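Local coordinates for aminotransferase (Streptomyces pactum, PDB 4ZM4), which belongs to the class-III aminotransferases, a family of pyridoxal-phosphate-dependent enzymes of fold type I, and forms an assembly of two chains, at residues E115-F119 against M297-N303; L99-A103 against L318-V322; G194-P198 against P384-R388; E155-R159 against M182-L187. The protein carries 1 engineered substitution. All blocks are in the same frame, centred on the assembly; numbering follows the deposited sequence.

Contact 1: E115-F119 against M297-N303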
loop_
_atom_site.group_PDB
_atom_site.type_symbol
_atom_site.label_atom_id
_atom_site.label_comp_id
_atom_site.label_asym_id
_atom_site.label_seq_id
_atom_site.Cartn_x
_atom_site.Cartn_y
_atom_site.Cartn_z
ATOM N N GLU B 115 3.579 -10.809 19.255
ATOM C CA GLU B 115 4.201 -12.122 19.059
ATOM C C GLU B 115 4.072 -12.624 17.612
ATOM O O GLU B 115 4.908 -13.372 17.147
ATOM C CB GLU B 115 3.584 -13.133 20.019
ATOM C CG GLU B 115 3.848 -12.790 21.478
ATOM C CD GLU B 115 3.171 -13.736 22.483
ATOM O OE1 GLU B 115 2.084 -14.262 22.210
ATOM O OE2 GLU B 115 3.756 -13.951 23.552
ATOM N N GLN B 116 3.006 -12.248 16.926
ATOM C CA GLN B 116 2.785 -12.598 15.521
ATOM C C GLN B 116 2.298 -11.368 14.763
ATOM O O GLN B 116 1.631 -10.488 15.328
ATOM C CB GLN B 116 1.713 -13.674 15.398
ATOM C CG GLN B 116 2.056 -14.985 16.053
ATOM C CD GLN B 116 0.946 -16.028 15.874
ATOM O OE1 GLN B 116 -0.228 -15.783 16.197
ATOM N NE2 GLN B 116 1.326 -17.213 15.417
ATOM N N VAL B 117 2.598 -11.321 13.474
ATOM C CA VAL B 117 2.206 -10.190 12.639
ATOM C C VAL B 117 1.702 -10.661 11.293
ATOM O O VAL B 117 1.874 -11.830 10.925
ATOM C CB VAL B 117 3.392 -9.211 12.388
ATOM C CG1 VAL B 117 3.867 -8.588 13.662
ATOM C CG2 VAL B 117 4.569 -9.919 11.709
ATOM N N ARG B 118 1.068 -9.737 10.571
ATOM C CA ARG B 118 0.944 -9.830 9.127
ATOM C C ARG B 118 1.420 -8.517 8.535
ATOM O O ARG B 118 1.336 -7.474 9.171
ATOM C CB ARG B 118 -0.464 -10.143 8.707
ATOM C CG ARG B 118 -0.839 -11.598 8.940
ATOM C CD ARG B 118 -1.856 -12.077 7.927
ATOM N NE ARG B 118 -2.407 -13.382 8.244
ATOM C CZ ARG B 118 -3.262 -14.034 7.459
ATOM N NH1 ARG B 118 -3.669 -13.503 6.299
ATOM N NH2 ARG B 118 -3.702 -15.236 7.818
ATOM N N PHE B 119 2.016 -8.606 7.356
ATOM C CA PHE B 119 2.568 -7.446 6.677
ATOM C C PHE B 119 1.606 -6.900 5.635
ATOM O O PHE B 119 0.733 -7.612 5.134
ATOM C CB PHE B 119 3.887 -7.789 6.001
ATOM C CG PHE B 119 4.992 -8.083 6.983
ATOM C CD1 PHE B 119 5.668 -7.033 7.605
ATOM C CD2 PHE B 119 5.312 -9.380 7.305
ATOM C CE1 PHE B 119 6.648 -7.288 8.520
ATOM C CE2 PHE B 119 6.290 -9.629 8.224
ATOM C CZ PHE B 119 6.955 -8.590 8.842
ATOM N N MET B 297 -4.381 -12.552 17.774
ATOM C CA MET B 297 -4.146 -12.886 16.365
ATOM C C MET B 297 -4.744 -14.219 15.906
ATOM O O MET B 297 -4.445 -14.671 14.803
ATOM C CB MET B 297 -2.631 -12.870 16.069
ATOM C CG MET B 297 -2.002 -11.488 16.222
ATOM S SD MET B 297 -2.680 -10.374 14.972
ATOM C CE MET B 297 -1.673 -10.851 13.560
ATOM N N ARG B 298 -5.568 -14.830 16.747
ATOM C CA ARG B 298 -5.989 -16.218 16.555
ATOM C C ARG B 298 -6.779 -16.455 15.267
ATOM O O ARG B 298 -6.673 -17.523 14.665
ATOM C CB ARG B 298 -6.783 -16.735 17.788
ATOM C CG ARG B 298 -8.255 -16.309 17.831
ATOM C CD ARG B 298 -8.897 -16.470 19.205
ATOM N NE ARG B 298 -9.071 -15.144 19.806
ATOM C CZ ARG B 298 -10.177 -14.658 20.355
ATOM N NH1 ARG B 298 -11.278 -15.373 20.436
ATOM N NH2 ARG B 298 -10.162 -13.434 20.860
ATOM N N MET B 299 -7.591 -15.486 14.835
ATOM C CA MET B 299 -8.377 -15.691 13.619
ATOM C C MET B 299 -7.525 -15.606 12.358
ATOM O O MET B 299 -7.956 -16.042 11.284
ATOM C CB MET B 299 -9.559 -14.745 13.564
ATOM C CG MET B 299 -10.511 -14.933 14.740
ATOM S SD MET B 299 -12.123 -14.183 14.455
ATOM C CE MET B 299 -12.909 -15.385 13.366
ATOM N N LEU B 300 -6.332 -15.028 12.460
ATOM C CA LEU B 300 -5.423 -14.990 11.326
ATOM C C LEU B 300 -4.530 -16.198 11.326
ATOM O O LEU B 300 -4.038 -16.597 10.281
ATOM C CB LEU B 300 -4.610 -13.693 11.319
ATOM C CG LEU B 300 -5.401 -12.469 10.912
ATOM C CD1 LEU B 300 -4.560 -11.205 11.056
ATOM C CD2 LEU B 300 -5.911 -12.575 9.486
ATOM N N ALA B 301 -4.271 -16.767 12.509
ATOM C CA ALA B 301 -3.457 -17.997 12.617
ATOM C C ALA B 301 -4.224 -19.134 11.993
ATOM O O ALA B 301 -3.636 -20.010 11.394
ATOM C CB ALA B 301 -3.113 -18.314 14.072
ATOM N N SER B 302 -5.548 -19.096 12.121
ATOM C CA SER B 302 -6.425 -20.097 11.536
ATOM C C SER B 302 -6.809 -19.775 10.086
ATOM O O SER B 302 -7.500 -20.555 9.443
ATOM C CB SER B 302 -7.691 -20.206 12.382
ATOM O OG SER B 302 -8.463 -19.019 12.298
ATOM N N ASN B 303 -6.374 -18.618 9.582
ATOM C CA ASN B 303 -6.725 -18.121 8.237
ATOM C C ASN B 303 -8.244 -18.023 7.986
ATOM O O ASN B 303 -8.722 -18.151 6.852
ATOM C CB ASN B 303 -6.044 -18.962 7.153
ATOM C CG ASN B 303 -5.703 -18.149 5.925
ATOM O OD1 ASN B 303 -5.282 -16.990 6.023
ATOM N ND2 ASN B 303 -5.890 -18.734 4.762
#

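Contact 2: L99-A103 against L318-V322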
loop_
_atom_site.group_PDB
_atom_site.type_symbol
_atom_site.label_atom_id
_atom_site.label_comp_id
_atom_site.label_asym_id
_atom_site.label_seq_id
_atom_site.Cartn_x
_atom_site.Cartn_y
_atom_site.Cartn_z
ATOM N N LEU B 99 13.313 -15.096 4.988
ATOM C CA LEU B 99 13.301 -13.801 5.678
ATOM C C LEU B 99 12.070 -13.639 6.591
ATOM O O LEU B 99 12.168 -13.012 7.634
ATOM C CB LEU B 99 13.334 -12.646 4.662
ATOM C CG LEU B 99 14.636 -12.447 3.901
ATOM C CD1 LEU B 99 14.426 -11.563 2.691
ATOM C CD2 LEU B 99 15.699 -11.867 4.814
ATOM N N ASP B 100 10.939 -14.197 6.176
ATOM C CA ASP B 100 9.657 -13.986 6.861
ATOM C C ASP B 100 9.767 -14.252 8.367
ATOM O O ASP B 100 9.370 -13.417 9.162
ATOM C CB ASP B 100 8.541 -14.857 6.250
ATOM C CG ASP B 100 8.333 -14.606 4.753
ATOM O OD1 ASP B 100 8.996 -13.732 4.175
ATOM O OD2 ASP B 100 7.539 -15.330 4.117
ATOM N N ALA B 101 10.444 -15.340 8.740
ATOM C CA ALA B 101 10.694 -15.645 10.166
ATOM C C ALA B 101 11.625 -14.631 10.860
ATOM O O ALA B 101 11.442 -14.315 12.045
ATOM C CB ALA B 101 11.240 -17.070 10.335
ATOM N N ARG B 102 12.619 -14.150 10.131
ATOM C CA ARG B 102 13.581 -13.187 10.694
ATOM C C ARG B 102 12.912 -11.823 10.913
ATOM O O ARG B 102 13.075 -11.229 11.974
ATOM C CB ARG B 102 14.805 -13.049 9.808
ATOM C CG ARG B 102 15.549 -14.346 9.538
ATOM C CD ARG B 102 17.029 -14.239 9.960
ATOM N NE ARG B 102 17.196 -13.561 11.255
ATOM C CZ ARG B 102 17.727 -12.341 11.506
ATOM N NH1 ARG B 102 18.239 -11.563 10.553
ATOM N NH2 ARG B 102 17.744 -11.902 12.763
ATOM N N ALA B 103 12.118 -11.372 9.944
ATOM C CA ALA B 103 11.351 -10.133 10.133
ATOM C C ALA B 103 10.390 -10.256 11.291
ATOM O O ALA B 103 10.367 -9.411 12.181
ATOM C CB ALA B 103 10.616 -9.763 8.873
ATOM N N LEU B 318 10.707 -7.127 3.438
ATOM C CA LEU B 318 11.145 -7.819 4.657
ATOM C C LEU B 318 12.677 -7.809 4.852
ATOM O O LEU B 318 13.160 -7.747 5.985
ATOM C CB LEU B 318 10.568 -9.236 4.724
ATOM C CG LEU B 318 9.036 -9.258 4.707
ATOM C CD1 LEU B 318 8.517 -10.627 5.146
ATOM C CD2 LEU B 318 8.422 -8.167 5.586
ATOM N N ARG B 319 13.440 -7.758 3.770
ATOM C CA ARG B 319 14.876 -7.484 3.904
ATOM C C ARG B 319 15.104 -6.111 4.556
ATOM O O ARG B 319 15.981 -5.940 5.420
ATOM C CB ARG B 319 15.567 -7.580 2.536
ATOM C CG ARG B 319 17.090 -7.600 2.593
ATOM C CD ARG B 319 17.641 -8.873 3.232
ATOM N NE ARG B 319 19.087 -8.802 3.345
ATOM C CZ ARG B 319 19.939 -9.149 2.393
ATOM N NH1 ARG B 319 19.524 -9.640 1.237
ATOM N NH2 ARG B 319 21.226 -9.006 2.595
ATOM N N ALA B 320 14.327 -5.108 4.135
ATOM C CA ALA B 320 14.448 -3.783 4.725
ATOM C C ALA B 320 14.104 -3.814 6.230
ATOM O O ALA B 320 14.752 -3.153 7.018
ATOM C CB ALA B 320 13.566 -2.782 3.983
ATOM N N VAL B 321 13.076 -4.571 6.611
ATOM C CA VAL B 321 12.694 -4.654 8.017
ATOM C C VAL B 321 13.832 -5.301 8.784
ATOM O O VAL B 321 14.226 -4.807 9.841
ATOM C CB VAL B 321 11.370 -5.436 8.236
ATOM C CG1 VAL B 321 11.105 -5.723 9.701
ATOM C CG2 VAL B 321 10.183 -4.668 7.660
ATOM N N VAL B 322 14.379 -6.382 8.247
ATOM C CA VAL B 322 15.483 -7.104 8.902
ATOM C C VAL B 322 16.730 -6.242 9.075
ATOM O O VAL B 322 17.334 -6.198 10.144
ATOM C CB VAL B 322 15.820 -8.393 8.123
ATOM C CG1 VAL B 322 17.188 -8.964 8.550
ATOM C CG2 VAL B 322 14.704 -9.423 8.310
#

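Contact 3: G194-P198 against P384-R388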
loop_
_atom_site.group_PDB
_atom_site.type_symbol
_atom_site.label_atom_id
_atom_site.label_comp_id
_atom_site.label_asym_id
_atom_site.label_seq_id
_atom_site.Cartn_x
_atom_site.Cartn_y
_atom_site.Cartn_z
ATOM N N GLY B 194 -12.902 13.582 21.826
ATOM C CA GLY B 194 -11.725 14.409 21.971
ATOM C C GLY B 194 -10.607 13.651 22.690
ATOM O O GLY B 194 -10.860 12.895 23.638
ATOM N N TRP B 195 -9.384 13.893 22.245
ATOM C CA TRP B 195 -8.180 13.332 22.825
ATOM C C TRP B 195 -8.046 13.819 24.266
ATOM O O TRP B 195 -8.410 14.947 24.549
ATOM C CB TRP B 195 -6.999 13.818 22.007
ATOM C CG TRP B 195 -5.607 13.281 22.356
ATOM C CD1 TRP B 195 -4.458 13.996 22.364
ATOM C CD2 TRP B 195 -5.224 11.924 22.656
ATOM N NE1 TRP B 195 -3.401 13.192 22.649
ATOM C CE2 TRP B 195 -3.840 11.921 22.840
ATOM C CE3 TRP B 195 -5.926 10.733 22.794
ATOM C CZ2 TRP B 195 -3.132 10.789 23.142
ATOM C CZ3 TRP B 195 -5.220 9.595 23.121
ATOM C CH2 TRP B 195 -3.837 9.634 23.311
ATOM N N ASN B 196 -7.587 12.947 25.157
ATOM C CA ASN B 196 -7.348 13.254 26.551
ATOM C C ASN B 196 -8.560 13.797 27.293
ATOM O O ASN B 196 -8.442 14.699 28.114
ATOM C CB ASN B 196 -6.162 14.204 26.676
ATOM C CG ASN B 196 -4.832 13.526 26.349
ATOM O OD1 ASN B 196 -4.610 12.377 26.714
ATOM N ND2 ASN B 196 -3.951 14.234 25.676
ATOM N N ASP B 197 -9.743 13.252 27.002
ATOM C CA ASP B 197 -11.003 13.632 27.705
ATOM C C ASP B 197 -11.555 12.416 28.441
ATOM O O ASP B 197 -12.425 11.730 27.917
ATOM C CB ASP B 197 -12.030 14.157 26.698
ATOM C CG ASP B 197 -13.261 14.730 27.373
ATOM O OD1 ASP B 197 -13.481 14.469 28.574
ATOM O OD2 ASP B 197 -14.005 15.466 26.710
ATOM N N PRO B 198 -11.044 12.127 29.663
ATOM C CA PRO B 198 -11.456 10.900 30.383
ATOM C C PRO B 198 -12.950 10.800 30.732
ATOM O O PRO B 198 -13.524 9.719 30.669
ATOM C CB PRO B 198 -10.582 10.897 31.639
ATOM C CG PRO B 198 -9.949 12.229 31.726
ATOM C CD PRO B 198 -10.054 12.921 30.413
ATOM N N PRO B 384 -2.202 22.757 25.851
ATOM C CA PRO B 384 -3.398 22.197 25.286
ATOM C C PRO B 384 -3.328 20.693 25.329
ATOM O O PRO B 384 -2.235 20.116 25.148
ATOM C CB PRO B 384 -3.374 22.711 23.842
ATOM C CG PRO B 384 -1.957 23.026 23.570
ATOM C CD PRO B 384 -1.450 23.557 24.867
ATOM N N ARG B 385 -4.468 20.069 25.600
ATOM C CA ARG B 385 -4.528 18.616 25.742
ATOM C C ARG B 385 -5.113 17.938 24.512
ATOM O O ARG B 385 -5.084 16.718 24.403
ATOM C CB ARG B 385 -5.339 18.230 26.982
ATOM C CG ARG B 385 -6.827 18.586 26.920
ATOM C CD ARG B 385 -7.712 17.466 27.505
ATOM N NE ARG B 385 -9.053 17.892 27.953
ATOM C CZ ARG B 385 -10.145 17.908 27.185
ATOM N NH1 ARG B 385 -10.106 17.537 25.889
ATOM N NH2 ARG B 385 -11.287 18.309 27.713
ATOM N N ASP B 386 -5.592 18.726 23.559
ATOM C CA ASP B 386 -6.168 18.174 22.361
ATOM C C ASP B 386 -6.051 19.147 21.198
ATOM O O ASP B 386 -5.586 20.260 21.370
ATOM C CB ASP B 386 -7.634 17.762 22.584
ATOM C CG ASP B 386 -8.544 18.940 22.919
ATOM O OD1 ASP B 386 -8.270 20.097 22.505
ATOM O OD2 ASP B 386 -9.548 18.707 23.618
ATOM N N LEU B 387 -6.450 18.674 20.015
ATOM C CA LEU B 387 -6.358 19.423 18.762
ATOM C C LEU B 387 -7.027 20.796 18.782
ATOM O O LEU B 387 -6.464 21.762 18.269
ATOM C CB LEU B 387 -6.927 18.565 17.599
ATOM C CG LEU B 387 -7.163 19.248 16.249
ATOM C CD1 LEU B 387 -5.846 19.772 15.703
ATOM C CD2 LEU B 387 -7.839 18.297 15.256
ATOM N N ARG B 388 -8.246 20.879 19.307
ATOM C CA ARG B 388 -8.964 22.168 19.361
ATOM C C ARG B 388 -8.252 23.185 20.235
ATOM O O ARG B 388 -8.086 24.334 19.838
ATOM C CB ARG B 388 -10.378 21.983 19.871
ATOM C CG ARG B 388 -11.343 21.661 18.757
ATOM C CD ARG B 388 -12.508 20.858 19.265
ATOM N NE ARG B 388 -13.217 20.279 18.147
ATOM C CZ ARG B 388 -14.111 20.926 17.399
ATOM N NH1 ARG B 388 -14.423 22.206 17.662
ATOM N NH2 ARG B 388 -14.698 20.295 16.364
#

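Contact 4: E155-R159 against M182-L187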
loop_
_atom_site.group_PDB
_atom_site.type_symbol
_atom_site.label_atom_id
_atom_site.label_comp_id
_atom_site.label_asym_id
_atom_site.label_seq_id
_atom_site.Cartn_x
_atom_site.Cartn_y
_atom_site.Cartn_z
ATOM N N GLU B 155 -11.936 3.281 4.064
ATOM C CA GLU B 155 -13.317 3.722 4.026
ATOM C C GLU B 155 -13.987 3.913 5.415
ATOM O O GLU B 155 -14.718 4.874 5.580
ATOM C CB GLU B 155 -14.129 2.737 3.162
ATOM C CG GLU B 155 -15.453 3.312 2.660
ATOM C CD GLU B 155 -15.306 4.195 1.429
ATOM O OE1 GLU B 155 -16.321 4.677 0.912
ATOM O OE2 GLU B 155 -14.168 4.370 0.960
ATOM N N THR B 156 -13.693 3.050 6.402
ATOM C CA THR B 156 -14.338 3.136 7.736
ATOM C C THR B 156 -13.653 4.075 8.732
ATOM O O THR B 156 -14.229 4.380 9.786
ATOM C CB THR B 156 -14.591 1.730 8.404
ATOM O OG1 THR B 156 -13.402 1.214 9.005
ATOM C CG2 THR B 156 -15.099 0.688 7.357
ATOM N N VAL B 157 -12.481 4.623 8.400
ATOM C CA VAL B 157 -11.794 5.561 9.318
ATOM C C VAL B 157 -11.481 6.965 8.794
ATOM O O VAL B 157 -11.140 7.837 9.576
ATOM C CB VAL B 157 -10.474 4.999 9.859
ATOM C CG1 VAL B 157 -10.746 3.698 10.579
ATOM C CG2 VAL B 157 -9.450 4.789 8.736
ATOM N N LEU B 158 -11.599 7.204 7.483
ATOM C CA LEU B 158 -11.220 8.522 6.933
ATOM C C LEU B 158 -12.178 9.653 7.326
ATOM O O LEU B 158 -13.239 9.815 6.724
ATOM C CB LEU B 158 -11.079 8.458 5.426
ATOM C CG LEU B 158 -10.672 9.748 4.743
ATOM C CD1 LEU B 158 -9.433 10.373 5.391
ATOM C CD2 LEU B 158 -10.438 9.492 3.256
ATOM N N ARG B 159 -11.792 10.383 8.371
ATOM C CA ARG B 159 -12.501 11.570 8.858
ATOM C C ARG B 159 -11.812 12.852 8.352
ATOM O O ARG B 159 -10.665 12.825 7.908
ATOM C CB ARG B 159 -12.523 11.622 10.408
ATOM C CG ARG B 159 -13.487 10.669 11.119
ATOM C CD ARG B 159 -12.867 9.412 11.761
ATOM N NE ARG B 159 -11.741 9.694 12.639
ATOM C CZ ARG B 159 -10.470 9.323 12.529
ATOM N NH1 ARG B 159 -9.995 8.600 11.539
ATOM N NH2 ARG B 159 -9.632 9.717 13.436
ATOM N N MET B 182 -16.880 8.832 -0.961
ATOM C CA MET B 182 -17.078 7.725 -0.009
ATOM C C MET B 182 -18.542 7.303 0.024
ATOM O O MET B 182 -19.432 8.140 -0.131
ATOM C CB MET B 182 -16.634 8.165 1.403
ATOM C CG MET B 182 -15.135 8.346 1.519
ATOM S SD MET B 182 -14.548 9.105 3.053
ATOM C CE MET B 182 -15.046 7.877 4.280
ATOM N N ILE B 183 -18.819 6.017 0.231
ATOM C CA ILE B 183 -20.214 5.604 0.377
ATOM C C ILE B 183 -20.803 6.271 1.620
ATOM O O ILE B 183 -20.097 6.540 2.589
ATOM C CB ILE B 183 -20.418 4.080 0.430
ATOM C CG1 ILE B 183 -19.637 3.442 1.598
ATOM C CG2 ILE B 183 -20.029 3.482 -0.913
ATOM C CD1 ILE B 183 -20.042 2.018 1.899
ATOM N N PRO B 184 -22.106 6.590 1.556
ATOM C CA PRO B 184 -22.722 7.366 2.641
ATOM C C PRO B 184 -22.652 6.670 4.014
ATOM O O PRO B 184 -22.622 7.378 5.039
ATOM C CB PRO B 184 -24.188 7.571 2.206
ATOM C CG PRO B 184 -24.404 6.704 1.027
ATOM C CD PRO B 184 -23.051 6.299 0.454
ATOM N N GLU B 185 -22.583 5.337 4.024
ATOM C CA GLU B 185 -22.574 4.593 5.265
ATOM C C GLU B 185 -21.138 4.410 5.801
ATOM O O GLU B 185 -20.929 3.733 6.805
ATOM C CB GLU B 185 -23.226 3.225 5.073
ATOM C CG GLU B 185 -24.655 3.239 4.519
ATOM C CD GLU B 185 -24.723 3.265 2.993
ATOM O OE1 GLU B 185 -23.683 3.409 2.321
ATOM O OE2 GLU B 185 -25.824 3.162 2.439
ATOM N N ALA B 186 -20.143 5.009 5.138
ATOM C CA ALA B 186 -18.754 4.647 5.391
ATOM C C ALA B 186 -18.455 4.713 6.871
ATOM O O ALA B 186 -17.771 3.834 7.401
ATOM C CB ALA B 186 -17.818 5.554 4.634
ATOM N N LEU B 187 -18.970 5.751 7.540
ATOM C CA LEU B 187 -18.599 6.032 8.916
ATOM C C LEU B 187 -19.693 5.733 9.903
ATOM O O LEU B 187 -19.667 6.222 11.028
ATOM C CB LEU B 187 -18.142 7.493 9.026
ATOM C CG LEU B 187 -16.888 7.884 8.229
ATOM C CD1 LEU B 187 -16.593 9.354 8.442
ATOM C CD2 LEU B 187 -15.654 7.091 8.584
#

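Contact 1: E115-F119 against M297-N303
The guanidinium of R118 carries L300 CD2 over one face, 3.6 Å above the plane and over its centre, and meets OD1 of N303 at its edge, in plane. R118 sits on strand 116-120, an outermost strand within the chain of the seven-stranded mixed sheet that forms the large domain of a fold type I enzyme. Its partners end the short helix 298-301, where N303, with positive phi, is the C-prime residue of a Schellman motif. A single nitrogen makes both bonds across the contact. R118 NH2 donates to the backbone O of L300 at 2.8 Å, in the carbonyl plane and on a lone pair, and to OD1 of N303 at 3.0 Å along a straighter path of 167°. The guanidinium and the N303 amide are turned 31° against each other. Because the arginine chain is extended from CG to NE, it delivers its positive charge to the C-terminal end of the helix, where the dipole would probably favour it. The other N-H groups bind the second subunit, NE to A26 O and NH1 to S30 O and S32 OG of that chain. Farther along the strand, Q116 and M297 pass side by side, running opposite ways, Q116 OE1 coming 3.8 Å from M297 CB. M297 is bent at chi2 (-65°) and again at chi3, which folds its terminal methyl over the strand backbone: CE lies 3.8 Å from Q116 O and 4.0 Å from V117 CA.

Contact 2: L99-A103 against L318-V322
The methyl group of A103 is met by three side chains of the facing helix: its CB lies 4.1 Å from V322 CG2, 4.2 Å from V321 CG1 and equally far from L318 CB. The V322 branch that touches it, CG2, also approaches the backbone, 3.6 Å from A103 N. One turn earlier, L99 spreads its two methyls over the other helix. CD2 reaches the aliphatic part of R319, 3.9 Å from CD, and CD1 lies against R319 CB. On the far flank L318 CD1 comes 3.3 Å from D100 OD1, an oxygen buried here without a polar partner in the model, while OD2 of the same carboxylate accepts from H97 N. At the more open side the bent chain of R102 runs roughly perpendicular to V322, and its NH1 ends 3.4 Å from V322 CG1.

These residues belong to helices 98-110 and 315-329, which pack at 8.9 Å between the axes of the short segments and run in broadly similar directions, 39° apart, within the large domain. Behind them, F119 of strand 116-120 touches both A103 and L318, so its ring, on the strand outermost within this chain, packs against both helices. The polar end of R319 points to helix 77-89, where NH1 forms a salt bridge with D85 and a hydrogen bond with Q86.

Contact 3: G194-P198 against P384-R388
The side-chain amide nitrogen of N196 is shared by two carbonyls, R385 O across the contact and P228 O of a nearby loop. The bond to R385 O is 3.0 Å long and 160° at the hydrogen, and it uses a lone pair in the carbonyl plane while staying close to the plane of the amide. OD1 of N196 accepts from A230 N, so both ends of the amide are engaged and its rotation is fixed. The same ND2 also lies over one face of the W195 indole, 3.2 Å above the plane and offset toward the rim; the indole NE1 in turn donates to I227 O.

G194 to D197 form a type II beta turn, with N196 at the position of positive phi, and the turn leads from strand 190-193 into helix 198-208. D197 is the N-cap of that helix and D386 the N-cap of helix 387-393, so the contact brings two helix starts together. Between them lies R385. Its chain, bent at chi2 (139°), turns the guanidinium toward the beta turn; NH1 forms a 2.6 Å salt bridge with OD2 of the neighbouring D386 and reaches across with a weak 3.4 Å bond to W195 O. D197 CB covers one guanidinium face, 4.0 Å from NH1. Its carboxylate is near in charge alone, OD2 standing 4.1 Å from R385 NH2 and well out of the guanidinium plane.

Contact 4: E155-R159 against M182-L187
E155 and M182 run alongside each other in opposite directions, the carboxylate of one lying beside the base of the other: E155 OE1 is 3.5 Å from M182 CB. Both belong to the long connection between strands 142-146 and 190-193 of the large domain, which folds back on itself here; residues 182-187 contain a type I beta turn from I183 to A186. With CG opposite the backbone N (chi1 -161°) and a bend at chi2 (81°), the glutamate chain brings OE1 to the start of the turn. There it accepts the backbone N-H of I183 at 2.9 Å, the donor arriving nearly in line with the CD-OE1 bond. OE2 is taken by R132 of the second subunit in a salt bridge, so the carboxylate links this turn to the dimer interface. The bent far end of M182 crosses L158, its SD 4.1 Å from L158 CD2 and its CE 3.6 Å from L158 O. A186 CB lies 3.3 Å from E155 O and 3.8 Å from E155 CG, and the A186 carbonyl takes a CA-H...O contact from T156 CA at 3.5 Å. Beyond it, L187 turns its branched end back over the opposite backbone, with CD2 3.3 Å from T156 O.

In the fold
Contacts 1 and 2 adjoin, their centres about 17 Å apart: the F119 ring of contact 1 packs on contact 2, with CE1 3.5 Å from L318 CD2 and CZ 3.8 Å from A103 CB. Contact 3 lies across the chain's centre from contact 2, about 37 Å between centres, just after strand 190-193, at the opposite end of the large sheet's strand order from strand 116-120 of contact 1. Contacts 3 and 4 flank strand 190-193 in sequence, their nearest atoms about 9 Å apart. Contacts 1, 2 and 4 touch the second subunit. Among contacts 2 to 4, V157 of contact 4 comes nearest the bound P3B, about 8 Å away; R118 of contact 1 is about 13 Å from a bound PLP.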